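Local coordinates for probable FAD-dependent oxidoreductase PA4991 (Pseudomonas aeruginosa PAO1, PDB 5EZ7), which binds one FAD per subunit and probably acts as an oxidoreductase of the DAO family, its physiological substrate being unknown, at residues A[48-53]-A[256-261]; A[95-100]-A[154-159]; A[179-184]-A[196-201]. All coordinates share one frame; numbering follows the deposited sequence.

Overall arrangement
From the N terminus, the chain passes the dinucleotide-binding part of the fold and reaches 48-53 beside the flavin, the first half of contact 1, which closes only some two hundred residues later, fastening this flavin-binding segment to the large mixed sheet through strand 255-261. Both other contacts form within that long excursion. Contact 2 closes first, pairing strand 96-98 with 153-155, the middle strand of a small antiparallel sheet that strand 52-53 completes; contacts 1 and 2 thus touch, their centres 8 Å apart. Contact 3 opens after contact 2 has closed and is a short loop, joining strands 178-183 and 195-198, with 186-192 between them. It lies across the molecule, about 39 Å from contact 1 between centres.

Contact 1: residues A[48-53]-A[256-261]. With FAD (flavin-adenine dinucleotide), chain B.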
loop_
_atom_site.group_PDB
_atom_site.type_symbol
_atom_site.label_atom_id
_atom_site.label_comp_id
_atom_site.label_asym_id
_atom_site.label_seq_id
_atom_site.Cartn_x
_atom_site.Cartn_y
_atom_site.Cartn_z
ATOM N N LYS A 48 -5.111 0.687 -4.551
ATOM C CA LYS A 48 -5.910 1.897 -4.442
ATOM C C LYS A 48 -5.177 3.074 -3.812
ATOM O O LYS A 48 -5.746 4.161 -3.708
ATOM C CB LYS A 48 -7.195 1.628 -3.658
ATOM C CG LYS A 48 -8.079 0.574 -4.298
ATOM C CD LYS A 48 -9.309 0.404 -3.429
ATOM C CE LYS A 48 -10.336 -0.562 -4.026
ATOM N NZ LYS A 48 -9.969 -1.940 -3.628
ATOM N N SER A 49 -3.926 2.894 -3.401
ATOM C CA SER A 49 -3.189 4.010 -2.857
ATOM C C SER A 49 -2.796 4.992 -3.957
ATOM O O SER A 49 -2.963 4.718 -5.163
ATOM C CB SER A 49 -1.933 3.557 -2.089
ATOM O OG SER A 49 -0.981 2.882 -2.897
ATOM N N GLN A 50 -2.263 6.120 -3.534
ATOM C CA GLN A 50 -1.728 7.108 -4.470
ATOM C C GLN A 50 -0.253 6.832 -4.760
ATOM O O GLN A 50 0.326 7.471 -5.619
ATOM C CB GLN A 50 -1.959 8.529 -3.958
ATOM C CG GLN A 50 -3.439 8.908 -3.910
ATOM C CD GLN A 50 -3.682 10.434 -3.923
ATOM O OE1 GLN A 50 -3.883 11.047 -2.886
ATOM N NE2 GLN A 50 -3.643 11.031 -5.104
ATOM N N GLY A 51 0.356 5.872 -4.059
ATOM C CA GLY A 51 1.697 5.381 -4.408
ATOM C C GLY A 51 2.802 6.294 -3.948
ATOM O O GLY A 51 3.958 6.130 -4.349
ATOM N N ILE A 52 2.469 7.263 -3.086
ATOM C CA ILE A 52 3.435 8.284 -2.717
ATOM C C ILE A 52 4.275 7.722 -1.606
ATOM O O ILE A 52 3.729 7.262 -0.599
ATOM C CB ILE A 52 2.749 9.556 -2.191
ATOM C CG1 ILE A 52 1.927 10.216 -3.299
ATOM C CG2 ILE A 52 3.789 10.522 -1.623
ATOM C CD1 ILE A 52 0.806 11.106 -2.794
ATOM N N ILE A 53 5.587 7.802 -1.750
ATOM C CA ILE A 53 6.492 7.460 -0.650
ATOM C C ILE A 53 6.885 8.667 0.170
ATOM O O ILE A 53 7.810 9.407 -0.162
ATOM C CB ILE A 53 7.674 6.654 -1.153
ATOM C CG1 ILE A 53 7.108 5.286 -1.551
ATOM C CG2 ILE A 53 8.658 6.372 -0.044
ATOM C CD1 ILE A 53 7.910 4.662 -2.609
ATOM N N THR A 256 -4.733 16.200 -2.838
ATOM C CA THR A 256 -3.496 15.487 -3.214
ATOM C C THR A 256 -3.760 14.898 -4.632
ATOM O O THR A 256 -4.673 14.094 -4.806
ATOM C CB THR A 256 -3.096 14.395 -2.133
ATOM O OG1 THR A 256 -2.629 15.034 -0.938
ATOM C CG2 THR A 256 -1.968 13.485 -2.584
ATOM N N VAL A 257 -2.989 15.341 -5.629
ATOM C CA VAL A 257 -3.133 14.834 -6.987
ATOM C C VAL A 257 -2.008 13.875 -7.354
ATOM O O VAL A 257 -0.843 14.198 -7.209
ATOM C CB VAL A 257 -3.133 15.951 -8.053
ATOM C CG1 VAL A 257 -3.454 15.390 -9.444
ATOM C CG2 VAL A 257 -4.148 17.020 -7.711
ATOM N N THR A 258 -2.385 12.721 -7.885
ATOM C CA THR A 258 -1.461 11.857 -8.632
ATOM C C THR A 258 -2.035 11.560 -10.017
ATOM O O THR A 258 -3.256 11.526 -10.198
ATOM C CB THR A 258 -1.179 10.571 -7.836
ATOM O OG1 THR A 258 -2.421 9.989 -7.365
ATOM C CG2 THR A 258 -0.322 10.929 -6.622
ATOM N N THR A 259 -1.165 11.422 -11.014
ATOM C CA THR A 259 -1.580 11.122 -12.400
ATOM C C THR A 259 -1.257 9.667 -12.772
ATOM O O THR A 259 -0.135 9.216 -12.583
ATOM C CB THR A 259 -0.924 12.085 -13.404
ATOM O OG1 THR A 259 -1.277 13.405 -13.025
ATOM C CG2 THR A 259 -1.419 11.819 -14.879
ATOM N N HIS A 260 -2.240 8.978 -13.351
ATOM C CA HIS A 260 -2.129 7.569 -13.714
ATOM C C HIS A 260 -2.465 7.311 -15.207
ATOM O O HIS A 260 -3.613 7.405 -15.592
ATOM C CB HIS A 260 -3.007 6.760 -12.772
ATOM C CG HIS A 260 -2.748 7.072 -11.320
ATOM N ND1 HIS A 260 -1.842 6.365 -10.545
ATOM C CD2 HIS A 260 -3.231 8.055 -10.524
ATOM C CE1 HIS A 260 -1.789 6.893 -9.338
ATOM N NE2 HIS A 260 -2.617 7.920 -9.295
ATOM N N PRO A 261 -1.453 6.985 -16.047
ATOM C CA PRO A 261 -1.696 6.598 -17.445
ATOM C C PRO A 261 -2.644 5.413 -17.585
ATOM O O PRO A 261 -2.622 4.536 -16.761
ATOM C CB PRO A 261 -0.304 6.194 -17.946
ATOM C CG PRO A 261 0.641 6.934 -17.062
ATOM C CD PRO A 261 -0.015 6.887 -15.724
HETATM P PA FAD B . -3.932 -4.323 1.944
HETATM O O1A FAD B . -3.328 -3.691 0.733
HETATM O O2A FAD B . -5.356 -4.034 2.328
HETATM O O5B FAD B . -3.727 -5.888 1.783
HETATM C C5B FAD B . -4.375 -6.829 2.616
HETATM C C4B FAD B . -4.508 -8.090 1.788
HETATM O O4B FAD B . -4.980 -9.159 2.626
HETATM C C3B FAD B . -5.496 -7.905 0.633
HETATM O O3B FAD B . -4.884 -8.217 -0.620
HETATM C C2B FAD B . -6.623 -8.859 0.982
HETATM O O2B FAD B . -7.275 -9.451 -0.138
HETATM C C1B FAD B . -5.925 -9.890 1.873
HETATM N N9A FAD B . -6.835 -10.565 2.806
HETATM C C8A FAD B . -7.799 -9.987 3.543
HETATM N N7A FAD B . -8.437 -10.917 4.275
HETATM C C5A FAD B . -7.874 -12.103 4.017
HETATM C C6A FAD B . -8.096 -13.485 4.463
HETATM N N6A FAD B . -9.062 -13.729 5.362
HETATM N N1A FAD B . -7.307 -14.454 3.971
HETATM C C2A FAD B . -6.340 -14.181 3.075
HETATM N N3A FAD B . -6.084 -12.938 2.616
HETATM C C4A FAD B . -6.815 -11.880 3.045
HETATM N N1 FAD B . 0.214 5.149 1.797
HETATM C C2 FAD B . 1.303 5.808 1.347
HETATM O O2 FAD B . 2.412 5.588 1.889
HETATM N N3 FAD B . 1.240 6.692 0.336
HETATM C C4 FAD B . 0.102 6.983 -0.286
HETATM O O4 FAD B . 0.070 7.797 -1.230
HETATM C C4X FAD B . -1.126 6.305 0.146
HETATM N N5 FAD B . -2.309 6.561 -0.445
HETATM C C5X FAD B . -3.425 5.924 -0.048
HETATM C C6 FAD B . -4.622 6.205 -0.696
HETATM C C7 FAD B . -5.791 5.571 -0.323
HETATM C C7M FAD B . -7.066 5.877 -1.048
HETATM C C8 FAD B . -5.759 4.561 0.765
HETATM C C8M FAD B . -7.003 3.823 1.212
HETATM C C9 FAD B . -4.568 4.293 1.415
HETATM C C9A FAD B . -3.384 4.934 1.058
HETATM N N10 FAD B . -2.141 4.672 1.700
HETATM C C10 FAD B . -0.993 5.336 1.253
HETATM C "C1'" FAD B . -2.020 3.696 2.771
HETATM C "C2'" FAD B . -1.738 2.343 2.143
HETATM O "O2'" FAD B . -2.577 2.105 1.004
HETATM C "C3'" FAD B . -1.895 1.226 3.166
HETATM O "O3'" FAD B . -1.246 1.628 4.389
HETATM C "C4'" FAD B . -1.267 -0.070 2.659
HETATM O "O4'" FAD B . -1.497 -0.259 1.263
HETATM C "C5'" FAD B . -1.820 -1.277 3.392
HETATM O "O5'" FAD B . -1.086 -2.442 2.992
HETATM P P FAD B . -1.550 -3.870 3.539
HETATM O O1P FAD B . -0.835 -4.935 2.748
HETATM O O2P FAD B . -1.411 -3.815 5.017
HETATM O O3P FAD B . -3.130 -3.866 3.261
#
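Gln50 reaches from the flavin-binding loop to Thr256 and Thr258, and its NE2 gives a hydrogen bond to each. The shorter, 2.8 Å from Gln50 NE2 to Thr258 OG1, leaves the amide plane at a slight tilt; the other, 3.2 Å from Gln50 NE2 to Thr256 O, lies in the amide plane but meets the carbonyl from above its own plane. Two acceptors thus limit rotation of the buried amide. Thr258 OG1, turned back between its backbone N and carbonyl carbon (chi1 48°), also bonds His260 NE2 at 2.8 Å, which extends the polar chain along the strand.

Ile52 CD1 and Thr256 CG2 meet tip to tip at 3.7 Å, while the hydroxyl of Thr256 turns to His245.

Within 48-53 the bonds to the flavin come from the backbone of Ile52: Ile52 N donates to FAD O4 over 3.1 Å, and FAD N3 donates to Ile52 O over 2.7 Å. Ser49 CB packs 3.4 Å from FAD N5. Paired recognition of the pyrimidine edge by one residue, with a sheet behind it, places this contact at the isoalloxazine end of the FAD site.

Contact 2: residues A[95-100]-A[154-159]; sequences RLLSEA and VFDVPD
Val154 O accepts from two successive residues of the partner strand, and that shared acceptor marks a classic beta bulge. Ser98 N approaches it almost straight at 3.2 Å (N-H...O 168°), whereas the bond from Leu97 N to Val154 O is bent and weak. Val154 N returns a bond to Ser98 O, completing an antiparallel hydrogen-bonded pair, and on the far side of the bulge Leu96 and Phe155 form a non-hydrogen-bonded pair. Beyond it Asp156 N donates to Arg95 O at 3.0 Å. The chain turns a corner at Leu97, where the extra residue is taken up.

Apolar contact lies on two sides. Leu96 sets its CD2 methyl over the centre of the Phe155 ring, 3.6 Å from the centroid and close to the ring normal, a CH-pi contact; Trp79 meets the same ring edge-to-face. Leu97 lays CB against Val154 CG1 at 4.1 Å, while its CG rests on the backbone of Asp156.

Charged groups gather where strand 153-155 gives way to helix 157-168, with Asp156 at the N-cap position. Asp159 OD2 takes the Arg95 amide on its anti side, 2.8 Å from Arg95 N, and Asp159 OD1 is bridged to Arg162. Asp156 CG stands anti to its own N (chi1 177°), which carries OD2 over one face of the Arg95 guanidinium; at 3.9 Å from Arg95 NE this long salt bridge rests on charge alone. Directional bonding at this end is carried by the backbone of Arg95, through both its N and its O, and toward Asp156 its guanidinium probably adds a less directional, electrostatic attraction.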
loop_
_atom_site.group_PDB
_atom_site.type_symbol
_atom_site.label_atom_id
_atom_site.label_comp_id
_atom_site.label_asym_id
_atom_site.label_seq_id
_atom_site.Cartn_x
_atom_site.Cartn_y
_atom_site.Cartn_z
ATOM N N ARG A 95 8.446 0.636 -12.447
ATOM C CA ARG A 95 8.054 1.915 -12.973
ATOM C C ARG A 95 7.766 2.887 -11.840
ATOM O O ARG A 95 6.990 2.581 -10.932
ATOM C CB ARG A 95 6.789 1.771 -13.815
ATOM C CG ARG A 95 6.963 1.537 -15.321
ATOM C CD ARG A 95 5.595 1.700 -16.044
ATOM N NE ARG A 95 5.125 3.101 -16.071
ATOM C CZ ARG A 95 4.019 3.565 -16.694
ATOM N NH1 ARG A 95 3.734 4.876 -16.653
ATOM N NH2 ARG A 95 3.182 2.753 -17.357
ATOM N N LEU A 96 8.425 4.038 -11.888
ATOM C CA LEU A 96 7.990 5.206 -11.158
ATOM C C LEU A 96 7.053 6.025 -12.031
ATOM O O LEU A 96 7.324 6.252 -13.208
ATOM C CB LEU A 96 9.173 6.096 -10.840
ATOM C CG LEU A 96 10.241 5.595 -9.892
ATOM C CD1 LEU A 96 11.193 6.766 -9.586
ATOM C CD2 LEU A 96 9.580 5.013 -8.646
ATOM N N LEU A 97 5.960 6.478 -11.457
ATOM C CA LEU A 97 5.143 7.437 -12.149
ATOM C C LEU A 97 5.867 8.798 -12.171
ATOM O O LEU A 97 5.864 9.474 -13.195
ATOM C CB LEU A 97 3.726 7.511 -11.535
ATOM C CG LEU A 97 2.859 6.251 -11.745
ATOM C CD1 LEU A 97 1.493 6.387 -11.080
ATOM C CD2 LEU A 97 2.678 5.897 -13.221
ATOM N N SER A 98 6.538 9.161 -11.072
ATOM C CA SER A 98 7.227 10.437 -10.991
ATOM C C SER A 98 8.402 10.294 -10.084
ATOM O O SER A 98 8.351 9.607 -9.061
ATOM C CB SER A 98 6.297 11.507 -10.439
ATOM O OG SER A 98 6.874 12.798 -10.481
ATOM N N GLU A 99 9.473 10.963 -10.465
ATOM C CA GLU A 99 10.718 10.948 -9.707
ATOM C C GLU A 99 10.623 11.831 -8.471
ATOM O O GLU A 99 11.537 11.841 -7.657
ATOM C CB GLU A 99 11.841 11.485 -10.592
ATOM C CG GLU A 99 12.088 10.659 -11.848
ATOM C CD GLU A 99 13.383 9.879 -11.788
ATOM O OE1 GLU A 99 13.656 9.256 -10.738
ATOM O OE2 GLU A 99 14.144 9.914 -12.788
ATOM N N ALA A 100 9.551 12.617 -8.380
ATOM C CA ALA A 100 9.361 13.584 -7.333
ATOM C C ALA A 100 7.867 13.810 -7.139
ATOM O O ALA A 100 7.073 13.732 -8.080
ATOM C CB ALA A 100 10.033 14.879 -7.704
ATOM N N VAL A 154 6.981 8.722 -6.405
ATOM C CA VAL A 154 5.680 8.101 -6.708
ATOM C C VAL A 154 5.805 6.882 -7.600
ATOM O O VAL A 154 6.254 6.991 -8.731
ATOM C CB VAL A 154 4.717 9.076 -7.382
ATOM C CG1 VAL A 154 3.344 8.431 -7.547
ATOM C CG2 VAL A 154 4.654 10.367 -6.574
ATOM N N PHE A 155 5.335 5.750 -7.075
ATOM C CA PHE A 155 5.509 4.431 -7.670
ATOM C C PHE A 155 4.269 4.103 -8.461
ATOM O O PHE A 155 3.202 4.477 -8.064
ATOM C CB PHE A 155 5.705 3.337 -6.583
ATOM C CG PHE A 155 7.143 3.016 -6.281
ATOM C CD1 PHE A 155 7.919 3.884 -5.546
ATOM C CD2 PHE A 155 7.731 1.842 -6.736
ATOM C CE1 PHE A 155 9.271 3.610 -5.269
ATOM C CE2 PHE A 155 9.081 1.569 -6.472
ATOM C CZ PHE A 155 9.853 2.467 -5.751
ATOM N N ASP A 156 4.433 3.403 -9.573
ATOM C CA ASP A 156 3.328 2.699 -10.251
ATOM C C ASP A 156 3.080 1.424 -9.434
ATOM O O ASP A 156 3.837 0.445 -9.547
ATOM C CB ASP A 156 3.714 2.338 -11.711
ATOM C CG ASP A 156 2.625 1.524 -12.448
ATOM O OD1 ASP A 156 1.512 1.400 -11.896
ATOM O OD2 ASP A 156 2.868 1.024 -13.584
ATOM N N VAL A 157 2.043 1.447 -8.613
ATOM C CA VAL A 157 1.804 0.377 -7.639
ATOM C C VAL A 157 1.485 -0.974 -8.282
ATOM O O VAL A 157 2.065 -1.976 -7.902
ATOM C CB VAL A 157 0.762 0.743 -6.557
ATOM C CG1 VAL A 157 0.553 -0.418 -5.602
ATOM C CG2 VAL A 157 1.245 1.951 -5.751
ATOM N N PRO A 158 0.587 -1.009 -9.265
ATOM C CA PRO A 158 0.412 -2.303 -9.928
ATOM C C PRO A 158 1.736 -2.960 -10.422
ATOM O O PRO A 158 1.913 -4.173 -10.289
ATOM C CB PRO A 158 -0.479 -1.985 -11.115
ATOM C CG PRO A 158 -1.049 -0.617 -10.870
ATOM C CD PRO A 158 -0.408 0.004 -9.677
ATOM N N ASP A 159 2.629 -2.167 -10.995
ATOM C CA ASP A 159 3.923 -2.663 -11.417
ATOM C C ASP A 159 4.861 -3.044 -10.231
ATOM O O ASP A 159 5.688 -3.941 -10.352
ATOM C CB ASP A 159 4.580 -1.634 -12.297
ATOM C CG ASP A 159 5.729 -2.190 -13.055
ATOM O OD1 ASP A 159 5.503 -3.184 -13.801
ATOM O OD2 ASP A 159 6.863 -1.661 -12.867
#

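Contact 3: residues A[179-184]-A[196-201]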
loop_
_atom_site.group_PDB
_atom_site.type_symbol
_atom_site.label_atom_id
_atom_site.label_comp_id
_atom_site.label_asym_id
_atom_site.label_seq_id
_atom_site.Cartn_x
_atom_site.Cartn_y
_atom_site.Cartn_z
ATOM N N GLU A 179 -8.494 -21.967 8.912
ATOM C CA GLU A 179 -8.699 -22.376 10.303
ATOM C C GLU A 179 -7.363 -22.480 11.041
ATOM O O GLU A 179 -6.336 -22.701 10.415
ATOM C CB GLU A 179 -9.417 -23.731 10.392
ATOM C CG GLU A 179 -10.845 -23.752 9.858
ATOM C CD GLU A 179 -10.938 -24.404 8.487
ATOM O OE1 GLU A 179 -10.975 -25.658 8.432
ATOM O OE2 GLU A 179 -10.967 -23.660 7.466
ATOM N N PRO A 180 -7.384 -22.351 12.370
ATOM C CA PRO A 180 -6.144 -22.562 13.110
ATOM C C PRO A 180 -5.738 -24.043 13.192
ATOM O O PRO A 180 -6.563 -24.922 13.203
ATOM C CB PRO A 180 -6.448 -22.007 14.504
ATOM C CG PRO A 180 -7.946 -22.008 14.635
ATOM C CD PRO A 180 -8.537 -22.097 13.256
ATOM N N LEU A 181 -4.446 -24.278 13.204
ATOM C CA LEU A 181 -3.891 -25.599 13.363
ATOM C C LEU A 181 -3.180 -25.513 14.691
ATOM O O LEU A 181 -2.194 -24.786 14.811
ATOM C CB LEU A 181 -2.937 -25.826 12.212
ATOM C CG LEU A 181 -2.298 -27.154 11.997
ATOM C CD1 LEU A 181 -3.398 -28.184 11.779
ATOM C CD2 LEU A 181 -1.377 -27.029 10.785
ATOM N N ARG A 182 -3.739 -26.170 15.702
ATOM C CA ARG A 182 -3.233 -26.116 17.071
ATOM C C ARG A 182 -2.372 -27.313 17.450
ATOM O O ARG A 182 -2.481 -28.367 16.857
ATOM C CB ARG A 182 -4.398 -26.092 18.050
ATOM C CG ARG A 182 -5.352 -24.931 17.893
ATOM C CD ARG A 182 -4.800 -23.668 18.512
ATOM N NE ARG A 182 -5.776 -22.579 18.373
ATOM C CZ ARG A 182 -5.510 -21.278 18.500
ATOM N NH1 ARG A 182 -4.271 -20.845 18.780
ATOM N NH2 ARG A 182 -6.491 -20.396 18.351
ATOM N N GLU A 183 -1.526 -27.122 18.461
ATOM C CA GLU A 183 -0.887 -28.205 19.216
ATOM C C GLU A 183 -1.055 -27.901 20.692
ATOM O O GLU A 183 -0.203 -27.246 21.302
ATOM C CB GLU A 183 0.590 -28.341 18.872
ATOM C CG GLU A 183 0.837 -29.244 17.670
ATOM C CD GLU A 183 2.236 -29.103 17.087
ATOM O OE1 GLU A 183 3.157 -28.681 17.829
ATOM O OE2 GLU A 183 2.405 -29.400 15.875
ATOM N N GLY A 184 -2.159 -28.383 21.257
ATOM C CA GLY A 184 -2.608 -27.924 22.552
ATOM C C GLY A 184 -3.043 -26.485 22.383
ATOM O O GLY A 184 -3.931 -26.180 21.575
ATOM N N GLU A 196 -3.160 -28.594 5.466
ATOM C CA GLU A 196 -2.464 -28.307 6.705
ATOM C C GLU A 196 -1.090 -27.772 6.335
ATOM O O GLU A 196 -0.437 -28.304 5.452
ATOM C CB GLU A 196 -2.527 -29.497 7.676
ATOM C CG GLU A 196 -1.359 -30.450 7.725
ATOM C CD GLU A 196 -1.720 -31.745 8.480
ATOM O OE1 GLU A 196 -2.039 -31.664 9.694
ATOM O OE2 GLU A 196 -1.728 -32.841 7.841
ATOM N N ILE A 197 -0.746 -26.618 6.911
ATOM C CA ILE A 197 0.493 -25.904 6.618
ATOM C C ILE A 197 1.185 -25.552 7.924
ATOM O O ILE A 197 0.742 -24.671 8.621
ATOM C CB ILE A 197 0.216 -24.580 5.881
ATOM C CG1 ILE A 197 -0.581 -24.860 4.585
ATOM C CG2 ILE A 197 1.533 -23.822 5.616
ATOM C CD1 ILE A 197 -0.846 -23.627 3.737
ATOM N N ARG A 198 2.295 -26.197 8.204
ATOM C CA ARG A 198 2.980 -26.012 9.476
ATOM C C ARG A 198 4.026 -24.921 9.343
ATOM O O ARG A 198 4.672 -24.822 8.303
ATOM C CB ARG A 198 3.626 -27.337 9.924
ATOM C CG ARG A 198 2.587 -28.405 10.244
ATOM C CD ARG A 198 3.140 -29.706 10.859
ATOM N NE ARG A 198 2.392 -30.002 12.092
ATOM C CZ ARG A 198 1.120 -30.415 12.139
ATOM N NH1 ARG A 198 0.422 -30.648 11.020
ATOM N NH2 ARG A 198 0.529 -30.604 13.315
ATOM N N ALA A 199 4.188 -24.097 10.375
ATOM C CA ALA A 199 5.153 -22.970 10.286
ATOM C C ALA A 199 5.597 -22.481 11.630
ATOM O O ALA A 199 4.851 -22.609 12.560
ATOM C CB ALA A 199 4.550 -21.803 9.532
ATOM N N GLN A 200 6.837 -21.966 11.703
ATOM C CA GLN A 200 7.477 -21.604 12.983
ATOM C C GLN A 200 6.768 -20.389 13.475
ATOM O O GLN A 200 6.653 -20.172 14.688
ATOM C CB GLN A 200 8.984 -21.312 12.872
ATOM C CG GLN A 200 9.834 -22.385 12.227
ATOM C CD GLN A 200 11.329 -22.155 12.445
ATOM O OE1 GLN A 200 11.806 -22.142 13.586
ATOM N NE2 GLN A 200 12.084 -21.976 11.351
ATOM N N ARG A 201 6.318 -19.564 12.526
ATOM C CA ARG A 201 5.459 -18.404 12.829
ATOM C C ARG A 201 4.383 -18.202 11.813
ATOM O O ARG A 201 4.512 -18.677 10.713
ATOM C CB ARG A 201 6.292 -17.117 12.879
ATOM C CG ARG A 201 7.270 -17.077 14.033
ATOM C CD ARG A 201 6.563 -16.980 15.374
ATOM N NE ARG A 201 7.488 -16.747 16.478
ATOM C CZ ARG A 201 8.091 -17.664 17.231
ATOM N NH1 ARG A 201 7.942 -18.974 17.036
ATOM N NH2 ARG A 201 8.862 -17.247 18.226
#
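Leu181 is the first residue of strand 178-183 to reach across to Glu196, Ile197 and Arg198, and one methyl does all the touching. With CG anti to the backbone N (chi1 -174°), the side chain extends from its strand and lays CD2 against the backbone of the other segment, 3.8 Å from Ile197 O. The same methyl lies 4.1 Å from Glu196 CB and, over one face of the Arg198 guanidinium, 4.0 Å from Arg198 NH1. A single leucine branch thus meets aliphatic carbon, peptide and the flat side of a charged group.

The setting explains why the two strands do not pair through their backbones. Strands 178-183 and 195-198 belong to one four-stranded mixed sheet, but strand 186-192 runs between them and is antiparallel to both; Leu181 bonds through its backbone to Ala188 and Gly189, and Ile197 to Leu190. In this three-stranded meander the axes of 179-183 and 196-198 come within 8.3 Å with directions 56° apart, consistent with a strongly twisted sheet.

Arg182 points away from this contact, and Glu183 turns back toward it. Arg198, bent at chi3, offers NH2 to Glu183 and NH1 to Glu196. The Glu183 carboxylate arrives at the guanidinium edge, the two planes only 16° apart, and Glu183 OE2 lies 3.4 Å from Arg198 NH2 in a salt bridge whose hydrogen bond is weak, being long though fairly straight; the glutamate is poorly ordered. Arg198 NH1 bridges Glu196 OE1 at 3.0 Å by a bent, weak bond.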